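Local coordinates for protein positive phenol-degradative gene regulator (Ralstonia sp. E2, PDB 5FRY) that senses phenols through the zinc-binding domain described here and activates transcription of phenol-degradation genes, probably with ATP bound by another part of the full-length protein, at residues A[155-158]-A[159-163]; A[199-202]-A[203-206]. One frame throughout, in Å; residues are numbered along the deposited sequence.

Contact 1. Residues A[155-158]-A[159-163]. With ERH (3,4-dimethylphenol), chain D.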
ATOM      1  N   ILE A 155     -10.543   9.730  -2.073  1.00 23.67           N
ATOM      2  CA  ILE A 155     -11.993  10.005  -1.950  1.00 27.94           C
ATOM      3  C   ILE A 155     -12.752   8.885  -1.239  1.00 31.53           C
ATOM      4  O   ILE A 155     -13.555   9.142  -0.339  1.00 32.19           O
ATOM      5  CB  ILE A 155     -12.641  10.225  -3.337  1.00 30.10           C
ATOM      6  CG1 ILE A 155     -12.292  11.615  -3.863  1.00 34.52           C
ATOM      7  CG2 ILE A 155     -14.151  10.014  -3.257  1.00 29.09           C
ATOM      8  CD1 ILE A 155     -12.864  12.735  -3.022  1.00 32.21           C
ATOM      9  N   GLY A 156     -12.504   7.640  -1.654  1.00 31.42           N
ATOM     10  CA  GLY A 156     -13.108   6.489  -1.009  1.00 28.00           C
ATOM     11  C   GLY A 156     -12.900   6.533   0.493  1.00 29.56           C
ATOM     12  O   GLY A 156     -13.809   6.236   1.294  1.00 27.90           O
ATOM     13  N   TYR A 157     -11.700   6.935   0.868  1.00 26.66           N
ATOM     14  CA  TYR A 157     -11.298   7.014   2.261  1.00 28.30           C
ATOM     15  C   TYR A 157     -12.148   8.033   3.014  1.00 29.21           C
ATOM     16  O   TYR A 157     -12.684   7.714   4.096  1.00 27.51           O
ATOM     17  CB  TYR A 157      -9.814   7.344   2.362  1.00 26.43           C
ATOM     18  CG  TYR A 157      -9.326   7.472   3.787  1.00 25.24           C
ATOM     19  CD1 TYR A 157      -9.679   8.585   4.567  1.00 28.15           C
ATOM     20  CD2 TYR A 157      -8.554   6.469   4.371  1.00 27.22           C
ATOM     21  CE1 TYR A 157      -9.261   8.704   5.871  1.00 26.39           C
ATOM     22  CE2 TYR A 157      -8.117   6.586   5.678  1.00 21.92           C
ATOM     23  CZ  TYR A 157      -8.467   7.714   6.416  1.00 31.02           C
ATOM     24  OH  TYR A 157      -8.034   7.866   7.716  1.00 28.69           O
ATOM     25  N   ALA A 158     -12.291   9.236   2.444  1.00 28.17           N
ATOM     26  CA  ALA A 158     -13.101  10.301   3.051  1.00 31.29           C
ATOM     27  C   ALA A 158     -14.536   9.846   3.244  1.00 27.99           C
ATOM     28  O   ALA A 158     -15.133  10.051   4.307  1.00 27.77           O
ATOM     29  CB  ALA A 158     -13.075  11.566   2.215  1.00 26.29           C
ATOM     30  N   THR A 159     -15.093   9.241   2.205  1.00 27.32           N
ATOM     31  CA  THR A 159     -16.443   8.704   2.245  1.00 26.14           C
ATOM     32  C   THR A 159     -16.604   7.664   3.361  1.00 29.19           C
ATOM     33  O   THR A 159     -17.527   7.758   4.202  1.00 26.15           O
ATOM     34  CB  THR A 159     -16.800   8.092   0.877  1.00 29.55           C
ATOM     35  OG1 THR A 159     -16.702   9.114  -0.127  1.00 30.94           O
ATOM     36  CG2 THR A 159     -18.191   7.512   0.875  1.00 31.89           C
ATOM     37  N   GLY A 160     -15.687   6.701   3.386  1.00 26.78           N
ATOM     38  CA  GLY A 160     -15.783   5.547   4.266  1.00 25.91           C
ATOM     39  C   GLY A 160     -15.680   5.953   5.715  1.00 29.22           C
ATOM     40  O   GLY A 160     -16.506   5.550   6.532  1.00 27.71           O
ATOM     41  N   TYR A 161     -14.691   6.783   6.009  1.00 22.92           N
ATOM     42  CA  TYR A 161     -14.447   7.282   7.356  1.00 25.42           C
ATOM     43  C   TYR A 161     -15.626   8.103   7.849  1.00 29.18           C
ATOM     44  O   TYR A 161     -16.151   7.843   8.917  1.00 29.32           O
ATOM     45  CB  TYR A 161     -13.173   8.130   7.398  1.00 26.04           C
ATOM     46  CG  TYR A 161     -12.881   8.711   8.773  1.00 27.21           C
ATOM     47  CD1 TYR A 161     -13.539   9.857   9.223  1.00 28.98           C
ATOM     48  CD2 TYR A 161     -11.964   8.107   9.621  1.00 27.00           C
ATOM     49  CE1 TYR A 161     -13.293  10.380  10.488  1.00 26.89           C
ATOM     50  CE2 TYR A 161     -11.701   8.631  10.873  1.00 30.37           C
ATOM     51  CZ  TYR A 161     -12.365   9.768  11.300  1.00 33.71           C
ATOM     52  OH  TYR A 161     -12.091  10.279  12.548  1.00 36.05           O
ATOM     53  N   THR A 162     -16.040   9.095   7.060  1.00 28.92           N
ATOM     54  CA  THR A 162     -17.122   9.979   7.495  1.00 27.27           C
ATOM     55  C   THR A 162     -18.396   9.188   7.648  1.00 27.87           C
ATOM     56  O   THR A 162     -19.153   9.370   8.606  1.00 31.12           O
ATOM     57  CB  THR A 162     -17.343  11.119   6.503  1.00 31.47           C
ATOM     58  OG1 THR A 162     -16.072  11.706   6.175  1.00 32.59           O
ATOM     59  CG2 THR A 162     -18.315  12.186   7.099  1.00 28.54           C
ATOM     60  N   SER A 163     -18.654   8.320   6.689  1.00 26.94           N
ATOM     61  CA  SER A 163     -19.841   7.467   6.761  1.00 24.35           C
ATOM     62  C   SER A 163     -19.860   6.602   8.013  1.00 31.49           C
ATOM     63  O   SER A 163     -20.900   6.482   8.649  1.00 28.77           O
ATOM     64  CB  SER A 163     -19.952   6.589   5.524  1.00 30.21           C
ATOM     65  OG  SER A 163     -20.258   7.386   4.396  1.00 27.63           O
TER
HETATM   66  O01 ERH D1209      -8.598  12.790   3.640  1.00 33.33           O
HETATM   67  C02 ERH D1209     -11.692  14.638   4.774  1.00 38.02           C
HETATM   68  C03 ERH D1209     -11.732  12.316   5.639  1.00 39.04           C
HETATM   69  C04 ERH D1209     -12.335  13.696   5.491  1.00 40.55           C
HETATM   70  C05 ERH D1209     -10.367  14.318   4.118  1.00 34.71           C
HETATM   71  C06 ERH D1209     -10.552  12.030   5.055  1.00 37.10           C
HETATM   72  C07 ERH D1209      -9.830  13.089   4.251  1.00 37.84           C
HETATM   73  C08 ERH D1209     -12.295  16.018   4.625  1.00 40.86           C
HETATM   74  C09 ERH D1209     -12.454  11.257   6.444  1.00 38.61           C

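Contact 2. Residues A[199-202]-A[203-206]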
ATOM      1  N   GLU A 199     -27.103   8.682  -6.081  1.00 53.90           N
ATOM      2  CA  GLU A 199     -27.522   7.293  -6.223  1.00 54.63           C
ATOM      3  C   GLU A 199     -26.652   6.573  -7.246  1.00 54.07           C
ATOM      4  O   GLU A 199     -26.630   5.344  -7.303  1.00 53.57           O
ATOM      5  CB  GLU A 199     -28.993   7.216  -6.635  1.00 57.33           C
ATOM      6  CG  GLU A 199     -29.707   5.962  -6.158  1.00 60.66           C
ATOM      7  CD  GLU A 199     -29.708   5.832  -4.648  1.00 61.39           C
ATOM      8  OE1 GLU A 199     -29.983   6.839  -3.963  1.00 62.31           O
ATOM      9  OE2 GLU A 199     -29.434   4.721  -4.145  1.00 57.45           O
ATOM     10  N   ALA A 200     -25.934   7.351  -8.052  1.00 52.08           N
ATOM     11  CA  ALA A 200     -25.051   6.795  -9.068  1.00 53.49           C
ATOM     12  C   ALA A 200     -23.615   6.705  -8.562  1.00 50.05           C
ATOM     13  O   ALA A 200     -22.845   5.854  -9.006  1.00 55.33           O
ATOM     14  CB  ALA A 200     -25.117   7.629 -10.339  1.00 49.48           C
ATOM     15  N   GLU A 201     -23.260   7.586  -7.632  1.00 51.99           N
ATOM     16  CA  GLU A 201     -21.914   7.597  -7.073  1.00 53.05           C
ATOM     17  C   GLU A 201     -21.792   6.393  -6.138  1.00 48.04           C
ATOM     18  O   GLU A 201     -20.748   5.744  -6.055  1.00 48.20           O
ATOM     19  CB  GLU A 201     -21.642   8.922  -6.343  1.00 49.98           C
ATOM     20  CG  GLU A 201     -20.328   8.994  -5.563  1.00 47.53           C
ATOM     21  CD  GLU A 201     -19.143   9.380  -6.419  1.00 53.97           C
ATOM     22  OE1 GLU A 201     -19.338   9.619  -7.634  1.00 55.09           O
ATOM     23  OE2 GLU A 201     -18.018   9.446  -5.868  1.00 47.55           O
ATOM     24  N   LEU A 202     -22.895   6.090  -5.462  1.00 45.86           N
ATOM     25  CA  LEU A 202     -22.970   4.998  -4.499  1.00 45.55           C
ATOM     26  C   LEU A 202     -22.640   3.671  -5.155  1.00 48.89           C
ATOM     27  O   LEU A 202     -22.038   2.794  -4.536  1.00 47.91           O
ATOM     28  CB  LEU A 202     -24.365   4.940  -3.871  1.00 47.52           C
ATOM     29  CG  LEU A 202     -24.632   3.888  -2.791  1.00 42.20           C
ATOM     30  CD1 LEU A 202     -23.809   4.187  -1.539  1.00 36.91           C
ATOM     31  CD2 LEU A 202     -26.120   3.829  -2.460  1.00 46.47           C
ATOM     32  N   ALA A 203     -23.027   3.545  -6.420  1.00 47.03           N
ATOM     33  CA  ALA A 203     -22.837   2.316  -7.170  1.00 49.78           C
ATOM     34  C   ALA A 203     -21.360   1.935  -7.285  1.00 49.34           C
ATOM     35  O   ALA A 203     -21.026   0.766  -7.511  1.00 45.63           O
ATOM     36  CB  ALA A 203     -23.463   2.451  -8.555  1.00 47.84           C
ATOM     37  N   LEU A 204     -20.474   2.915  -7.113  1.00 43.02           N
ATOM     38  CA  LEU A 204     -19.045   2.682  -7.312  1.00 44.29           C
ATOM     39  C   LEU A 204     -18.379   2.111  -6.064  1.00 43.21           C
ATOM     40  O   LEU A 204     -17.230   1.664  -6.103  1.00 46.45           O
ATOM     41  CB  LEU A 204     -18.352   3.976  -7.739  1.00 42.46           C
ATOM     42  CG  LEU A 204     -18.594   4.409  -9.189  1.00 46.40           C
ATOM     43  CD1 LEU A 204     -18.084   5.823  -9.431  1.00 49.56           C
ATOM     44  CD2 LEU A 204     -17.930   3.425 -10.156  1.00 51.78           C
ATOM     45  N   TYR A 205     -19.111   2.106  -4.959  1.00 45.05           N
ATOM     46  CA  TYR A 205     -18.595   1.545  -3.725  1.00 41.52           C
ATOM     47  C   TYR A 205     -19.065   0.109  -3.551  1.00 41.99           C
ATOM     48  O   TYR A 205     -19.056  -0.430  -2.444  1.00 43.14           O
ATOM     49  CB  TYR A 205     -19.018   2.413  -2.543  1.00 40.71           C
ATOM     50  CG  TYR A 205     -18.274   3.732  -2.489  1.00 40.63           C
ATOM     51  CD1 TYR A 205     -16.994   3.809  -1.937  1.00 35.32           C
ATOM     52  CD2 TYR A 205     -18.832   4.894  -3.015  1.00 37.35           C
ATOM     53  CE1 TYR A 205     -16.312   5.009  -1.886  1.00 29.34           C
ATOM     54  CE2 TYR A 205     -18.151   6.104  -2.969  1.00 30.68           C
ATOM     55  CZ  TYR A 205     -16.897   6.151  -2.403  1.00 32.42           C
ATOM     56  OH  TYR A 205     -16.233   7.356  -2.352  1.00 35.54           O
ATOM     57  N   GLN A 206     -19.458  -0.508  -4.664  1.00 47.71           N
ATOM     58  CA  GLN A 206     -20.026  -1.856  -4.661  1.00 46.29           C
ATOM     59  C   GLN A 206     -19.290  -2.792  -5.616  1.00 48.45           C
ATOM     60  O   GLN A 206     -19.173  -2.488  -6.804  1.00 49.45           O
ATOM     61  CB  GLN A 206     -21.507  -1.797  -5.058  1.00 52.33           C
ATOM     62  CG  GLN A 206     -22.363  -0.938  -4.162  1.00 47.87           C
ATOM     63  CD  GLN A 206     -22.779  -1.674  -2.908  1.00 50.16           C
ATOM     64  OE1 GLN A 206     -23.495  -2.680  -2.973  1.00 60.56           O
ATOM     65  NE2 GLN A 206     -22.329  -1.187  -1.757  1.00 46.82           N
TER

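Contact 1. Residues A[155-158]-A[159-163]
Thr159 meets Ile155 one helical turn back: its amide N lies 3.0 Å from Ile155 O, and the N-H points almost straight at the acceptor (175°). The side chains converge only loosely, with the Ile155 CG2 branch set obliquely against the threonine hydroxyl. Gly160 continues the alpha-helical ladder, Gly160 N sitting 2.8 Å from Gly156 O with the donor tilted out of the carbonyl plane. Tyr161 N repeats the step to Tyr157 O at 2.9 Å. In both tyrosines CG stands anti to the backbone N (chi1 179°), which sends the two rings off the same side of the helix, with Tyr157 CE1 obliquely placed near Tyr161 CB. Against this pair lies the bound dimethylphenol, its ring carbon C06 3.6 Å from Tyr157 CD1, at the edge of the tyrosine ring and near its plane, while its methyl C09 comes within 3.3 Å of Tyr161 CB and approaches the Tyr161 ring obliquely. Ala158 CA meets ligand atom C03 at 3.6 Å. Thr162 turns its hydroxyl back along the helix (chi1 -48°), where OG1 donates to Ala158 O over 2.7 Å; Thr162 N bonds the same oxygen from the opposite face of the carbonyl plane, so two donors grip it. Ser163 does likewise at Thr159 O, with OG 2.8 Å away and above the carbonyl plane.

The stretch forms one wall of the phenol pocket, to which His102, stacked on the Tyr157 ring, also belongs. Tyr157 OH bonds Asp78 OD2, Tyr161 OH Met94 O, Thr159 OG1 Tyr205 OH and Thr162 OG1 Tyr172 OH. Helix 152-166 is thus packed between helices 60-84 and 97-104 on its tyrosine side and strand 170-176 along Ile155, Ala158, Thr159 and Thr162.

Contact 2. Residues A[199-202]-A[203-206]
Leu204 and Tyr205 both bring side-chain carbons to the carbonyl of Glu201: Leu204 CB is 3.4 Å from Glu201 O, and Tyr205 CD2 lies 3.7 Å from that oxygen. The tyrosine ring has CG anti to its own carbonyl carbon (chi1 -72°), a setting that swings it back along the preceding turn. There Glu201 O approaches the ring obliquely, while Leu202 O lies at the ring edge, near its plane, 4.1 Å from Tyr205 CD2. The Leu202 side chain points away from residues 203-206 overall, although Leu202 CB still lies 3.2 Å from Ala203 N. Leu204 N bonds Glu201 O at 3.0 Å and Tyr205 N bonds Leu202 O at 3.0 Å, both three residues apart, the 3-10 pattern, here just after helix 198-201 and near the C-terminal end of the sensory domain. Each donor stands just over 50° above the acceptor's carbonyl plane. A weak bond from Ala203 N to Ala200 O precedes them. Gln206, bent at its second torsion, passes Leu202 O with CG at 3.8 Å. Around the turn, Met68 of helix 60-84 touches Glu201, Leu204 and Tyr205, Phe72 meets the tyrosine ring, and Arg69 NH1 bonds Leu204 O.

In the fold
Contact 1 is a buried piece of regular helix centred about 5 Å from the middle of the chain; contact 2 is a partly buried turn whose centre is about 16 Å out, with four exposed residues. Both rest on helix 60-84 and strand 170-176. Their hydrogen-bond patterns differ accordingly: alpha-helical steps reinforced by threonine and serine hydroxyls in the first, 3-10 steps of backbone alone in the second. Although their centres lie about 13 Å apart, Tyr205 joins them, its OH 2.9 Å from Thr159 OG1 and packed on Ile155 CG2 and Gly156 CA. The ligand touches contact 1, whereas the Tyr205 side chain stays about 10 Å from it.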